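Local coordinates for cytochrome c-550-like protein (Thermosynechococcus elongatus, PDB 4LJI) that probably carries electrons as a low-potential c-type cytochrome with one covalently bound heme, and can partially stand in for cytochrome c-550 of photosystem II, at residues G39-L42 with F43-C47; S81-A84 with F85-P89; D5-I9 with Q10-V14; K70-T73 with P74-T78; K29-T32 with A33-T37. All blocks are in the same frame, centred on the assembly; numbering follows the deposited sequence. Where two conformers were deposited one is given.

How the contacts relate
Three of the five contacts meet the heme: contact 1 ends on its thioether bond at Cys47, contact 2 lays Phe85 and Gln86 against the porphyrin, and contact 4 holds a propionate through Arg76. Contacts 1 and 4 lie on opposite sides of the chain's centre, their own centres about 21 Å apart. Contacts 2 and 4 touch directly, Phe85 CE1 lying 3.4 Å from Arg76 CZ. Contacts 5 and 1 follow each other along helix 33-46, from its N-cap to the heme. Contact 3 packs beside both, through the salt bridge Arg41 NH2 to Asp5 OD2 (3.1 Å) and through Val14 CG1 on Leu36 CD1 (3.6 Å).

Contact 1. Residues G39-L42 with F43-C47; sequences GKRL and FEENC. With HEC (heme c), chain C.
The C-terminal turns of helix 33-46 lead into the CXXCH heme-binding motif of a c-type cytochrome, which begins at Cys47, and residues 39-42 meet 43-47 along this last stretch. Regular helical bonds run from Phe43 N to Gly39 O and from Glu44 N to Lys40 O, the latter 2.8 Å long and nearly straight. Asn46 N reaches Leu42 O only weakly, although Cys47 N still bonds Phe43 O. The side chain of Asn46 folds back to help, because CG lies beside its own backbone N (chi1 -65°), and ND2 gives Leu42 O a bond of 3.0 Å in the carbonyl plane, on a lone pair. Its OD1 is held from outside by Trp108 NE1, so both ends of the amide are used and its rotation is fixed. On another side of the helix Lys40 crosses over Glu44 in a long salt bridge, Lys40 NZ to Glu44 OE1 3.5 Å, with CE lying about as near the same oxygen; Lys40 also makes a cation-pi contact with Tyr7. Arg41 turns elsewhere, to Asp5. Phe43 directs its ring into the core beside Phe120, Leu117 and Leu64, and comes close to the iron ligand His51. The stretch finishes in the covalent link itself, Cys47 SG bonded to CAB of the heme at 1.7 Å.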
# COMPACT_ATOMS: atom_id res chain seq x y z
N GLY A 39 -2.66 5.39 -13.98
CA GLY A 39 -2.19 6.12 -12.82
C GLY A 39 -2.83 5.58 -11.55
O GLY A 39 -2.16 5.43 -10.50
N LYS A 40 -4.13 5.25 -11.64
CA LYS A 40 -4.87 4.63 -10.51
C LYS A 40 -4.22 3.32 -10.11
O LYS A 40 -3.95 3.08 -8.94
CB LYS A 40 -6.33 4.38 -10.88
CG LYS A 40 -7.11 3.54 -9.87
CD LYS A 40 -8.49 3.20 -10.41
CE LYS A 40 -9.29 2.35 -9.45
NZ LYS A 40 -9.55 3.17 -8.25
N ARG A 41 -3.94 2.49 -11.11
CA ARG A 41 -3.28 1.22 -10.84
C ARG A 41 -1.92 1.42 -10.15
O ARG A 41 -1.58 0.70 -9.21
CB ARG A 41 -3.14 0.44 -12.14
CG ARG A 41 -2.51 -0.93 -12.02
CD ARG A 41 -2.97 -1.76 -13.18
NE ARG A 41 -4.40 -1.56 -13.42
CZ ARG A 41 -5.35 -2.41 -13.03
NH1 ARG A 41 -5.01 -3.53 -12.39
NH2 ARG A 41 -6.62 -2.15 -13.29
N LEU A 42 -1.13 2.39 -10.60
CA LEU A 42 0.12 2.69 -9.93
C LEU A 42 -0.08 3.15 -8.50
O LEU A 42 0.70 2.83 -7.63
CB LEU A 42 0.91 3.77 -10.70
CG LEU A 42 1.53 3.24 -11.97
CD1 LEU A 42 2.12 4.42 -12.77
CD2 LEU A 42 2.63 2.21 -11.62
N PHE A 43 -1.14 3.92 -8.26
CA PHE A 43 -1.39 4.38 -6.92
C PHE A 43 -1.77 3.18 -6.02
O PHE A 43 -1.30 3.06 -4.90
CB PHE A 43 -2.51 5.42 -6.96
CG PHE A 43 -2.91 5.97 -5.61
CD1 PHE A 43 -2.26 7.05 -5.07
CD2 PHE A 43 -3.95 5.38 -4.91
CE1 PHE A 43 -2.66 7.56 -3.84
CE2 PHE A 43 -4.35 5.92 -3.70
CZ PHE A 43 -3.66 6.98 -3.17
N GLU A 44 -2.66 2.34 -6.53
CA GLU A 44 -3.11 1.18 -5.77
C GLU A 44 -1.96 0.25 -5.43
O GLU A 44 -1.99 -0.41 -4.40
CB GLU A 44 -4.14 0.39 -6.58
CG GLU A 44 -5.42 1.15 -6.80
CD GLU A 44 -6.40 0.36 -7.64
OE1 GLU A 44 -7.60 0.40 -7.31
OE2 GLU A 44 -5.95 -0.31 -8.60
N GLU A 45 -0.94 0.20 -6.30
CA GLU A 45 0.16 -0.73 -6.09
C GLU A 45 1.26 -0.20 -5.18
O GLU A 45 1.94 -0.97 -4.49
CB GLU A 45 0.74 -1.23 -7.43
CG GLU A 45 -0.28 -1.91 -8.38
CD GLU A 45 -1.05 -3.12 -7.80
OE1 GLU A 45 -0.67 -3.65 -6.73
OE2 GLU A 45 -2.04 -3.53 -8.44
N ASN A 46 1.41 1.12 -5.15
CA ASN A 46 2.59 1.72 -4.54
C ASN A 46 2.34 2.64 -3.38
O ASN A 46 3.29 2.99 -2.66
CB ASN A 46 3.40 2.48 -5.60
CG ASN A 46 3.97 1.56 -6.65
OD1 ASN A 46 4.87 0.76 -6.35
ND2 ASN A 46 3.45 1.63 -7.87
N CYS A 47 1.11 3.12 -3.25
CA CYS A 47 0.84 4.25 -2.37
C CYS A 47 -0.31 4.03 -1.39
O CYS A 47 -0.50 4.80 -0.45
CB CYS A 47 0.52 5.53 -3.19
SG CYS A 47 1.64 5.77 -4.57
FE HEC C . 3.10 9.93 0.49
CHA HEC C . 2.99 13.15 1.74
CHB HEC C . 2.25 11.09 -2.64
CHC HEC C . 3.51 6.71 -0.86
CHD HEC C . 3.45 8.68 3.60
NA HEC C . 2.65 11.72 -0.30
C1A HEC C . 2.72 12.92 0.40
C2A HEC C . 2.36 13.99 -0.52
C3A HEC C . 2.15 13.40 -1.73
C4A HEC C . 2.36 12.02 -1.63
CMA HEC C . 1.79 14.11 -3.01
CAA HEC C . 2.24 15.48 -0.21
CBA HEC C . 0.83 15.81 0.35
CGA HEC C . 0.61 17.27 0.66
O1A HEC C . 1.47 18.15 0.39
O2A HEC C . -0.49 17.62 1.21
NB HEC C . 2.90 9.04 -1.39
C1B HEC C . 2.59 9.72 -2.50
C2B HEC C . 2.56 8.82 -3.59
C3B HEC C . 2.95 7.58 -3.14
C4B HEC C . 3.14 7.75 -1.69
CMB HEC C . 2.25 9.20 -5.02
CAB HEC C . 3.07 6.32 -3.91
CBB HEC C . 4.11 6.37 -4.83
NC HEC C . 3.41 8.03 1.23
C1C HEC C . 3.58 6.88 0.51
C2C HEC C . 3.64 5.83 1.43
C3C HEC C . 3.63 6.36 2.69
C4C HEC C . 3.50 7.77 2.57
CMC HEC C . 3.76 4.35 1.06
CAC HEC C . 3.65 5.56 3.96
CBC HEC C . 4.70 4.77 4.27
ND HEC C . 3.19 10.76 2.28
C1D HEC C . 3.39 10.07 3.41
C2D HEC C . 3.53 11.00 4.54
C3D HEC C . 3.38 12.24 4.04
C4D HEC C . 3.16 12.08 2.61
CMD HEC C . 3.75 10.62 5.99
CAD HEC C . 3.48 13.53 4.81
CBD HEC C . 4.89 14.09 4.56
CGD HEC C . 5.52 15.27 5.27
O1D HEC C . 4.88 16.33 5.54
O2D HEC C . 6.74 15.19 5.58

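Contact 2. Residues S81-A84 with F85-P89; sequences SLVA and FQRSP. With HEC (heme c), chain C.
Helix 79-87 ends here with two sound i to i+4 bonds, Gln86 N to Leu82 O (3.0 Å) and Arg87 N to Val83 O (3.0 Å), while Phe85 N reaches Ser81 O only weakly. One flank of this helix is a wall of the heme pocket of the cytochrome c fold. Phe85 swings its CG anti to its backbone N (chi1 175°), which carries the ring to the porphyrin, where CE2 lies 3.3 Å from C2A at an oblique tilt. Pro89 CA lies over a face of this ring near its rim. Gln86, bent at chi2, brings its amide to the neighbouring pyrrole; NE2 is fixed by Arg102 O, and the side chain is close to the axial ligand Cys101. Arg87 reaches the loop carbonyls of Val104 and Leu109, and Val83 packs on Leu114 of helix 111-127. A water donates to both Leu82 O and Gln86 OE1, and that amide oxygen lies 3.2 Å from the heme meso carbon CHB.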
# COMPACT_ATOMS: atom_id res chain seq x y z
N SER A 81 4.97 19.60 -10.28
CA SER A 81 5.26 19.71 -8.85
C SER A 81 5.07 18.37 -8.13
O SER A 81 5.81 18.08 -7.23
CB SER A 81 4.42 20.82 -8.18
OG SER A 81 3.03 20.62 -8.36
N LEU A 82 4.12 17.56 -8.58
CA LEU A 82 3.89 16.25 -7.92
C LEU A 82 5.01 15.28 -8.33
O LEU A 82 5.51 14.52 -7.50
CB LEU A 82 2.52 15.68 -8.28
CG LEU A 82 1.38 16.36 -7.53
CD1 LEU A 82 0.06 15.96 -8.16
CD2 LEU A 82 1.45 15.93 -6.11
N VAL A 83 5.43 15.33 -9.58
CA VAL A 83 6.53 14.47 -10.02
C VAL A 83 7.82 14.81 -9.25
O VAL A 83 8.49 13.91 -8.68
CB VAL A 83 6.76 14.58 -11.56
CG1 VAL A 83 8.05 13.88 -12.00
CG2 VAL A 83 5.54 14.00 -12.25
N ALA A 84 8.13 16.10 -9.15
CA ALA A 84 9.34 16.54 -8.46
C ALA A 84 9.29 16.16 -7.00
O ALA A 84 10.32 15.95 -6.37
CB ALA A 84 9.53 18.00 -8.58
N PHE A 85 8.07 16.08 -6.46
CA PHE A 85 7.91 15.72 -5.07
C PHE A 85 8.24 14.25 -4.92
O PHE A 85 9.01 13.86 -4.05
CB PHE A 85 6.49 15.99 -4.55
CG PHE A 85 6.27 15.50 -3.17
CD1 PHE A 85 6.70 16.27 -2.08
CD2 PHE A 85 5.68 14.27 -2.95
CE1 PHE A 85 6.52 15.79 -0.78
CE2 PHE A 85 5.49 13.79 -1.67
CZ PHE A 85 5.92 14.57 -0.58
N GLN A 86 7.70 13.44 -5.82
CA GLN A 86 7.85 12.00 -5.65
C GLN A 86 9.29 11.55 -5.87
O GLN A 86 9.73 10.54 -5.32
CB GLN A 86 6.87 11.23 -6.52
CG GLN A 86 6.28 10.06 -5.70
CD GLN A 86 5.59 10.55 -4.46
OE1 GLN A 86 4.78 11.45 -4.52
NE2 GLN A 86 5.91 9.94 -3.32
N ARG A 87 10.02 12.31 -6.68
CA ARG A 87 11.42 11.95 -6.91
C ARG A 87 12.27 12.16 -5.66
O ARG A 87 13.26 11.43 -5.41
CB ARG A 87 11.96 12.77 -8.08
CG ARG A 87 11.39 12.33 -9.43
CD ARG A 87 11.81 10.93 -9.80
NE ARG A 87 11.41 10.58 -11.15
CZ ARG A 87 10.96 9.39 -11.53
NH1 ARG A 87 10.84 8.39 -10.65
NH2 ARG A 87 10.62 9.22 -12.80
N SER A 88 11.89 13.16 -4.87
CA SER A 88 12.61 13.50 -3.64
C SER A 88 11.65 14.15 -2.66
O SER A 88 11.53 15.37 -2.63
CB SER A 88 13.74 14.48 -3.95
OG SER A 88 14.53 14.70 -2.78
N PRO A 89 10.93 13.33 -1.86
CA PRO A 89 9.90 13.94 -0.99
C PRO A 89 10.43 14.94 0.02
O PRO A 89 11.49 14.73 0.62
CB PRO A 89 9.27 12.71 -0.30
CG PRO A 89 9.45 11.61 -1.31
CD PRO A 89 10.81 11.86 -1.91
FE HEC C . 3.10 9.93 0.49
CHA HEC C . 2.99 13.15 1.74
CHB HEC C . 2.25 11.09 -2.64
CHC HEC C . 3.51 6.71 -0.86
CHD HEC C . 3.45 8.68 3.60
NA HEC C . 2.65 11.72 -0.30
C1A HEC C . 2.72 12.92 0.40
C2A HEC C . 2.36 13.99 -0.52
C3A HEC C . 2.15 13.40 -1.73
C4A HEC C . 2.36 12.02 -1.63
CMA HEC C . 1.79 14.11 -3.01
CAA HEC C . 2.24 15.48 -0.21
CBA HEC C . 0.83 15.81 0.35
CGA HEC C . 0.61 17.27 0.66
O1A HEC C . 1.47 18.15 0.39
O2A HEC C . -0.49 17.62 1.21
NB HEC C . 2.90 9.04 -1.39
C1B HEC C . 2.59 9.72 -2.50
C2B HEC C . 2.56 8.82 -3.59
C3B HEC C . 2.95 7.58 -3.14
C4B HEC C . 3.14 7.75 -1.69
CMB HEC C . 2.25 9.20 -5.02
CAB HEC C . 3.07 6.32 -3.91
CBB HEC C . 4.11 6.37 -4.83
NC HEC C . 3.41 8.03 1.23
C1C HEC C . 3.58 6.88 0.51
C2C HEC C . 3.64 5.83 1.43
C3C HEC C . 3.63 6.36 2.69
C4C HEC C . 3.50 7.77 2.57
CMC HEC C . 3.76 4.35 1.06
CAC HEC C . 3.65 5.56 3.96
CBC HEC C . 4.70 4.77 4.27
ND HEC C . 3.19 10.76 2.28
C1D HEC C . 3.39 10.07 3.41
C2D HEC C . 3.53 11.00 4.54
C3D HEC C . 3.38 12.24 4.04
C4D HEC C . 3.16 12.08 2.61
CMD HEC C . 3.75 10.62 5.99
CAD HEC C . 3.48 13.53 4.81
CBD HEC C . 4.89 14.09 4.56
CGD HEC C . 5.52 15.27 5.27
O1D HEC C . 4.88 16.33 5.54
O2D HEC C . 6.74 15.19 5.58
O HOH W 1 3.42 12.57 -6.77
O HOH W 2 11.22 17.40 -4.19

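Contact 3. Residues D5-I9 with Q10-V14; sequences DNYVI and QYLKV
The side chains of Tyr7 and Tyr11, one helical turn apart, cross at about a right angle, while the ring planes are 56° apart in an oblique pair. Tyr11 CB lies over a face of the Tyr7 ring, a CH-pi contact 3.9 Å from the centroid, while Tyr7 CD1 comes to the edge of the Tyr11 ring, 3.5 Å from CD2. Farther round the Tyr7 ring, Leu12 CD2 touches CE2. One residue back along the chain from each tyrosine, Asn6 and Gln10 cross with their amides turned 71° apart, and Asn6 ND2 gives Gln10 OE1 a bond of 3.0 Å; with CG anti to the backbone N in both residues, the two amides are carried out to the same flank of the helix. Tyr7 O accepts twice, from Tyr11 N at 2.8 Å, above the carbonyl plane, and from Leu12 N, within it. Lys13, with positive phi, turns the chain, and Val14 N reaches back to Val8 O (3.1 Å). Helix 6-10 and the turn after it thus rest on two long helices: Tyr7 and Leu12 against Phe120 of helix 111-127, and Val8 and Val14 against Leu36 of helix 33-46, just ahead of strand 17-21.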
# COMPACT_ATOMS: atom_id res chain seq x y z
N ASP A 5 -10.91 1.88 -16.22
CA ASP A 5 -11.56 1.40 -15.01
C ASP A 5 -12.79 2.25 -14.68
O ASP A 5 -12.83 3.45 -14.94
CB ASP A 5 -10.55 1.34 -13.86
CG ASP A 5 -9.59 0.16 -14.00
OD1 ASP A 5 -9.42 -0.35 -15.13
OD2 ASP A 5 -8.99 -0.25 -12.98
N ASN A 6 -13.82 1.60 -14.13
CA ASN A 6 -15.07 2.28 -13.82
C ASN A 6 -14.87 3.47 -12.90
O ASN A 6 -15.53 4.49 -13.06
CB ASN A 6 -16.12 1.32 -13.24
CG ASN A 6 -17.48 2.00 -13.02
OD1 ASN A 6 -18.16 2.35 -13.98
ND2 ASN A 6 -17.86 2.18 -11.75
N TYR A 7 -13.95 3.34 -11.94
CA TYR A 7 -13.68 4.43 -11.01
C TYR A 7 -13.35 5.73 -11.73
O TYR A 7 -13.77 6.80 -11.31
CB TYR A 7 -12.58 4.05 -10.01
CG TYR A 7 -12.23 5.17 -9.05
CD1 TYR A 7 -12.94 5.34 -7.87
CD2 TYR A 7 -11.20 6.07 -9.33
CE1 TYR A 7 -12.64 6.36 -6.99
CE2 TYR A 7 -10.88 7.08 -8.45
CZ TYR A 7 -11.61 7.22 -7.28
OH TYR A 7 -11.31 8.22 -6.39
N VAL A 8 -12.61 5.62 -12.82
CA VAL A 8 -12.26 6.79 -13.63
C VAL A 8 -13.46 7.41 -14.37
O VAL A 8 -13.59 8.65 -14.45
CB VAL A 8 -11.15 6.42 -14.63
CG1 VAL A 8 -10.98 7.56 -15.66
CG2 VAL A 8 -9.86 6.04 -13.88
N ILE A 9 -14.32 6.58 -14.94
CA ILE A 9 -15.51 7.07 -15.62
C ILE A 9 -16.48 7.73 -14.63
O ILE A 9 -16.90 8.87 -14.83
CB ILE A 9 -16.26 5.95 -16.35
CG1 ILE A 9 -15.33 5.27 -17.35
CG2 ILE A 9 -17.48 6.49 -17.07
CD1 ILE A 9 -14.76 6.22 -18.34
N GLN A 10 -16.82 7.01 -13.56
CA GLN A 10 -17.89 7.40 -12.64
C GLN A 10 -17.45 8.36 -11.53
O GLN A 10 -18.21 9.25 -11.12
CB GLN A 10 -18.55 6.15 -12.03
CG GLN A 10 -19.66 6.45 -11.01
CD GLN A 10 -20.25 5.19 -10.38
OE1 GLN A 10 -19.93 4.07 -10.79
NE2 GLN A 10 -21.12 5.37 -9.38
N TYR A 11 -16.23 8.20 -11.04
CA TYR A 11 -15.80 8.99 -9.89
C TYR A 11 -14.80 10.08 -10.25
O TYR A 11 -14.79 11.14 -9.63
CB TYR A 11 -15.32 8.06 -8.77
CG TYR A 11 -16.47 7.26 -8.18
CD1 TYR A 11 -17.66 7.88 -7.86
CD2 TYR A 11 -16.37 5.89 -7.99
CE1 TYR A 11 -18.73 7.16 -7.34
CE2 TYR A 11 -17.44 5.16 -7.47
CZ TYR A 11 -18.62 5.80 -7.15
OH TYR A 11 -19.69 5.10 -6.64
N LEU A 12 -13.97 9.85 -11.27
CA LEU A 12 -13.14 10.92 -11.80
C LEU A 12 -13.81 11.66 -12.95
O LEU A 12 -13.28 12.68 -13.42
CB LEU A 12 -11.80 10.39 -12.27
CG LEU A 12 -10.83 9.80 -11.23
CD1 LEU A 12 -9.46 9.53 -11.81
CD2 LEU A 12 -10.70 10.65 -9.97
N LYS A 13 -14.95 11.15 -13.39
CA LYS A 13 -15.75 11.78 -14.45
C LYS A 13 -14.92 12.11 -15.69
O LYS A 13 -14.95 13.24 -16.17
CB LYS A 13 -16.47 13.04 -13.94
CG LYS A 13 -17.48 12.77 -12.85
CD LYS A 13 -17.73 14.01 -11.99
CE LYS A 13 -18.29 13.60 -10.63
NZ LYS A 13 -17.98 14.55 -9.52
N VAL A 14 -14.16 11.13 -16.16
CA VAL A 14 -13.35 11.28 -17.37
C VAL A 14 -13.62 10.11 -18.31
O VAL A 14 -13.28 8.97 -18.01
CB VAL A 14 -11.83 11.34 -17.03
CG1 VAL A 14 -11.00 11.38 -18.31
CG2 VAL A 14 -11.51 12.53 -16.15

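Contact 4. Residues K70-T73 with P74-T78; sequences KGAT and PPRDT. With HEC (heme c), chain C.
With CG beside its own backbone N (chi1 -64°) and an extended chain as far as NE, Arg76 sends its guanidinium past Ala72 and on to the heme. Ala72 CB sits over one face of that group, 3.5 Å from NE, and NH1 gives propionate O1A a bond of 2.9 Å at the guanidinium edge. NH2 binds Ser91 O and shares a water with Thr73 O. Between these residues the loop doubles back through a cis peptide before Pro74. Where the two ends of the loop come together, Lys70, bent at chi3 and chi4, lays NZ on Asp77 OD2 at 2.8 Å, a salt bridge in which NZ meets the oxygen on its anti side, tilted from the carboxylate plane. A leucine at Arg76 would probably leave the propionate without this positive partner and the Ser91 carbonyl without its donor. The loop between helices 66-70 and 79-87 thus forms part of the heme pocket, and the positive charge of Arg76 beside O1A is likely to favour the ionised form of the propionate.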
# COMPACT_ATOMS: atom_id res chain seq x y z
N LYS A 70 -2.47 22.24 -2.35
CA LYS A 70 -2.24 23.63 -2.74
C LYS A 70 -1.52 24.45 -1.67
O LYS A 70 -0.96 25.51 -1.98
CB LYS A 70 -3.54 24.32 -3.14
CG LYS A 70 -4.18 23.76 -4.38
CD LYS A 70 -5.34 24.64 -4.85
CE LYS A 70 -4.93 25.60 -5.98
NZ LYS A 70 -4.94 24.93 -7.32
N GLY A 71 -1.55 23.97 -0.43
CA GLY A 71 -0.93 24.68 0.68
C GLY A 71 0.50 24.28 0.93
O GLY A 71 1.15 24.80 1.84
N ALA A 72 1.02 23.34 0.13
CA ALA A 72 2.41 22.94 0.26
C ALA A 72 3.34 24.00 -0.33
O ALA A 72 2.88 24.89 -1.04
CB ALA A 72 2.64 21.60 -0.42
N THR A 73 4.62 23.93 0.01
CA THR A 73 5.57 24.92 -0.50
C THR A 73 6.66 24.24 -1.31
O THR A 73 7.41 23.43 -0.79
CB THR A 73 6.20 25.71 0.65
OG1 THR A 73 5.17 26.42 1.35
CG2 THR A 73 7.23 26.69 0.12
N PRO A 74 6.71 24.51 -2.61
CA PRO A 74 5.69 25.23 -3.37
C PRO A 74 4.46 24.33 -3.49
O PRO A 74 4.54 23.14 -3.07
CB PRO A 74 6.38 25.48 -4.74
CG PRO A 74 7.40 24.40 -4.85
CD PRO A 74 7.84 24.06 -3.44
N PRO A 75 3.34 24.87 -3.98
CA PRO A 75 2.10 24.06 -4.11
C PRO A 75 2.24 22.80 -4.97
O PRO A 75 2.98 22.80 -5.96
CB PRO A 75 1.09 25.03 -4.73
CG PRO A 75 1.82 26.28 -5.04
CD PRO A 75 3.14 26.28 -4.36
N ARG A 76 1.56 21.73 -4.55
CA ARG A 76 1.67 20.40 -5.15
C ARG A 76 0.41 20.10 -5.95
O ARG A 76 -0.24 19.05 -5.81
CB ARG A 76 1.94 19.37 -4.04
CG ARG A 76 3.28 19.66 -3.39
CD ARG A 76 3.62 18.75 -2.25
NE ARG A 76 4.88 19.16 -1.63
CZ ARG A 76 5.22 18.93 -0.36
NH1 ARG A 76 4.36 18.34 0.44
NH2 ARG A 76 6.40 19.34 0.11
N ASP A 77 0.05 21.07 -6.79
CA ASP A 77 -1.20 21.04 -7.53
C ASP A 77 -1.02 21.06 -9.04
O ASP A 77 -1.92 21.46 -9.78
CB ASP A 77 -2.10 22.22 -7.09
CG ASP A 77 -1.45 23.58 -7.33
OD1 ASP A 77 -0.27 23.70 -7.80
OD2 ASP A 77 -2.14 24.59 -7.03
N THR A 78 0.15 20.61 -9.49
CA THR A 78 0.46 20.50 -10.92
C THR A 78 1.20 19.21 -11.17
O THR A 78 1.76 18.64 -10.23
CB THR A 78 1.35 21.68 -11.40
OG1 THR A 78 2.61 21.60 -10.72
CG2 THR A 78 0.72 23.04 -11.10
FE HEC C . 3.10 9.93 0.49
CHA HEC C . 2.99 13.15 1.74
CHB HEC C . 2.25 11.09 -2.64
CHC HEC C . 3.51 6.71 -0.86
CHD HEC C . 3.45 8.68 3.60
NA HEC C . 2.65 11.72 -0.30
C1A HEC C . 2.72 12.92 0.40
C2A HEC C . 2.36 13.99 -0.52
C3A HEC C . 2.15 13.40 -1.73
C4A HEC C . 2.36 12.02 -1.63
CMA HEC C . 1.79 14.11 -3.01
CAA HEC C . 2.24 15.48 -0.21
CBA HEC C . 0.83 15.81 0.35
CGA HEC C . 0.61 17.27 0.66
O1A HEC C . 1.47 18.15 0.39
O2A HEC C . -0.49 17.62 1.21
NB HEC C . 2.90 9.04 -1.39
C1B HEC C . 2.59 9.72 -2.50
C2B HEC C . 2.56 8.82 -3.59
C3B HEC C . 2.95 7.58 -3.14
C4B HEC C . 3.14 7.75 -1.69
CMB HEC C . 2.25 9.20 -5.02
CAB HEC C . 3.07 6.32 -3.91
CBB HEC C . 4.11 6.37 -4.83
NC HEC C . 3.41 8.03 1.23
C1C HEC C . 3.58 6.88 0.51
C2C HEC C . 3.64 5.83 1.43
C3C HEC C . 3.63 6.36 2.69
C4C HEC C . 3.50 7.77 2.57
CMC HEC C . 3.76 4.35 1.06
CAC HEC C . 3.65 5.56 3.96
CBC HEC C . 4.70 4.77 4.27
ND HEC C . 3.19 10.76 2.28
C1D HEC C . 3.39 10.07 3.41
C2D HEC C . 3.53 11.00 4.54
C3D HEC C . 3.38 12.24 4.04
C4D HEC C . 3.16 12.08 2.61
CMD HEC C . 3.75 10.62 5.99
CAD HEC C . 3.48 13.53 4.81
CBD HEC C . 4.89 14.09 4.56
CGD HEC C . 5.52 15.27 5.27
O1D HEC C . 4.88 16.33 5.54
O2D HEC C . 6.74 15.19 5.58
O HOH W 3 8.63 20.84 -1.65

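Contact 5. Residues K29-T32 with A33-T37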
# COMPACT_ATOMS: atom_id res chain seq x y z
N LYS A 29 -1.95 19.83 -19.66
CA LYS A 29 -1.61 18.67 -20.47
C LYS A 29 -2.83 17.78 -20.58
O LYS A 29 -3.61 17.64 -19.62
CB LYS A 29 -0.46 17.90 -19.80
CG LYS A 29 -0.11 16.55 -20.43
CD LYS A 29 1.33 16.21 -20.12
CE LYS A 29 1.68 14.76 -20.42
NZ LYS A 29 0.94 14.23 -21.59
N THR A 30 -2.97 17.15 -21.73
CA THR A 30 -4.11 16.30 -22.02
C THR A 30 -3.87 14.86 -21.53
O THR A 30 -2.93 14.21 -21.99
CB THR A 30 -4.40 16.30 -23.53
OG1 THR A 30 -4.48 17.64 -24.03
CG2 THR A 30 -5.70 15.55 -23.84
N PHE A 31 -4.71 14.39 -20.61
CA PHE A 31 -4.68 12.99 -20.18
C PHE A 31 -5.95 12.27 -20.56
O PHE A 31 -7.06 12.79 -20.43
CB PHE A 31 -4.47 12.87 -18.66
CG PHE A 31 -3.12 13.29 -18.21
CD1 PHE A 31 -2.08 12.37 -18.16
CD2 PHE A 31 -2.86 14.60 -17.88
CE1 PHE A 31 -0.81 12.76 -17.78
CE2 PHE A 31 -1.59 15.00 -17.49
CZ PHE A 31 -0.57 14.07 -17.45
N THR A 32 -5.79 11.03 -21.03
CA THR A 32 -6.93 10.22 -21.43
C THR A 32 -7.43 9.42 -20.25
O THR A 32 -6.75 9.33 -19.24
CB THR A 32 -6.55 9.25 -22.56
OG1 THR A 32 -5.62 8.29 -22.06
CG2 THR A 32 -5.97 10.02 -23.76
N ALA A 33 -8.61 8.82 -20.40
CA ALA A 33 -9.18 7.95 -19.39
C ALA A 33 -8.29 6.72 -19.13
O ALA A 33 -8.17 6.22 -17.99
CB ALA A 33 -10.61 7.52 -19.85
N VAL A 34 -7.64 6.25 -20.18
CA VAL A 34 -6.69 5.16 -20.05
C VAL A 34 -5.44 5.57 -19.25
O VAL A 34 -4.99 4.82 -18.38
CB VAL A 34 -6.31 4.65 -21.43
CG1 VAL A 34 -5.14 3.68 -21.34
CG2 VAL A 34 -7.51 4.00 -22.08
N ASP A 35 -4.93 6.77 -19.50
CA ASP A 35 -3.84 7.33 -18.70
C ASP A 35 -4.21 7.33 -17.20
O ASP A 35 -3.39 6.97 -16.37
CB ASP A 35 -3.57 8.79 -19.07
CG ASP A 35 -2.95 8.97 -20.46
OD1 ASP A 35 -2.16 8.11 -20.94
OD2 ASP A 35 -3.25 10.01 -21.08
N LEU A 36 -5.40 7.82 -16.86
CA LEU A 36 -5.81 7.91 -15.45
C LEU A 36 -6.04 6.54 -14.85
O LEU A 36 -5.79 6.34 -13.67
CB LEU A 36 -7.05 8.79 -15.31
CG LEU A 36 -6.86 10.24 -15.75
CD1 LEU A 36 -8.20 10.88 -16.02
CD2 LEU A 36 -6.12 11.02 -14.68
N THR A 37 -6.52 5.60 -15.67
CA THR A 37 -6.64 4.21 -15.22
C THR A 37 -5.29 3.63 -14.88
O THR A 37 -5.15 2.90 -13.87
CB THR A 37 -7.26 3.33 -16.29
OG1 THR A 37 -8.60 3.73 -16.51
CG2 THR A 37 -7.22 1.85 -15.92
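Asp35 OD2 takes the backbone N of Thr32 in a straight bond of 2.7 Å, on its anti side and with the donor well out of the carboxylate plane, and Asp35 N answers by donating to Thr32 OG1 at 3.1 Å: a capping box at the start of helix 33-46, where strand 28-32 runs into it. Thr32 OG1 stands between its backbone N and carbonyl carbon (chi1 66°), which turns it in over the first helical turn. The strand and the helix lie at 77° to each other, and Leu36 N closes that turn on Thr32 O. Phe31 crosses the aspartate with its ring at 83° to the carboxylate, Asp35 CB lying at the ring edge, and packs on Leu20 and Ala119. An alanine in place of Asp35 would probably leave the Thr32 amide without its acceptor and undo half of the box. Leu36 joins the cap to Val18 of the hairpin and to Ala119 of helix 111-127. Within the helix, Ala33 O accepts from both Thr37 N and Thr37 OG1, each 2.9 Å away, on opposite faces of its carbonyl plane.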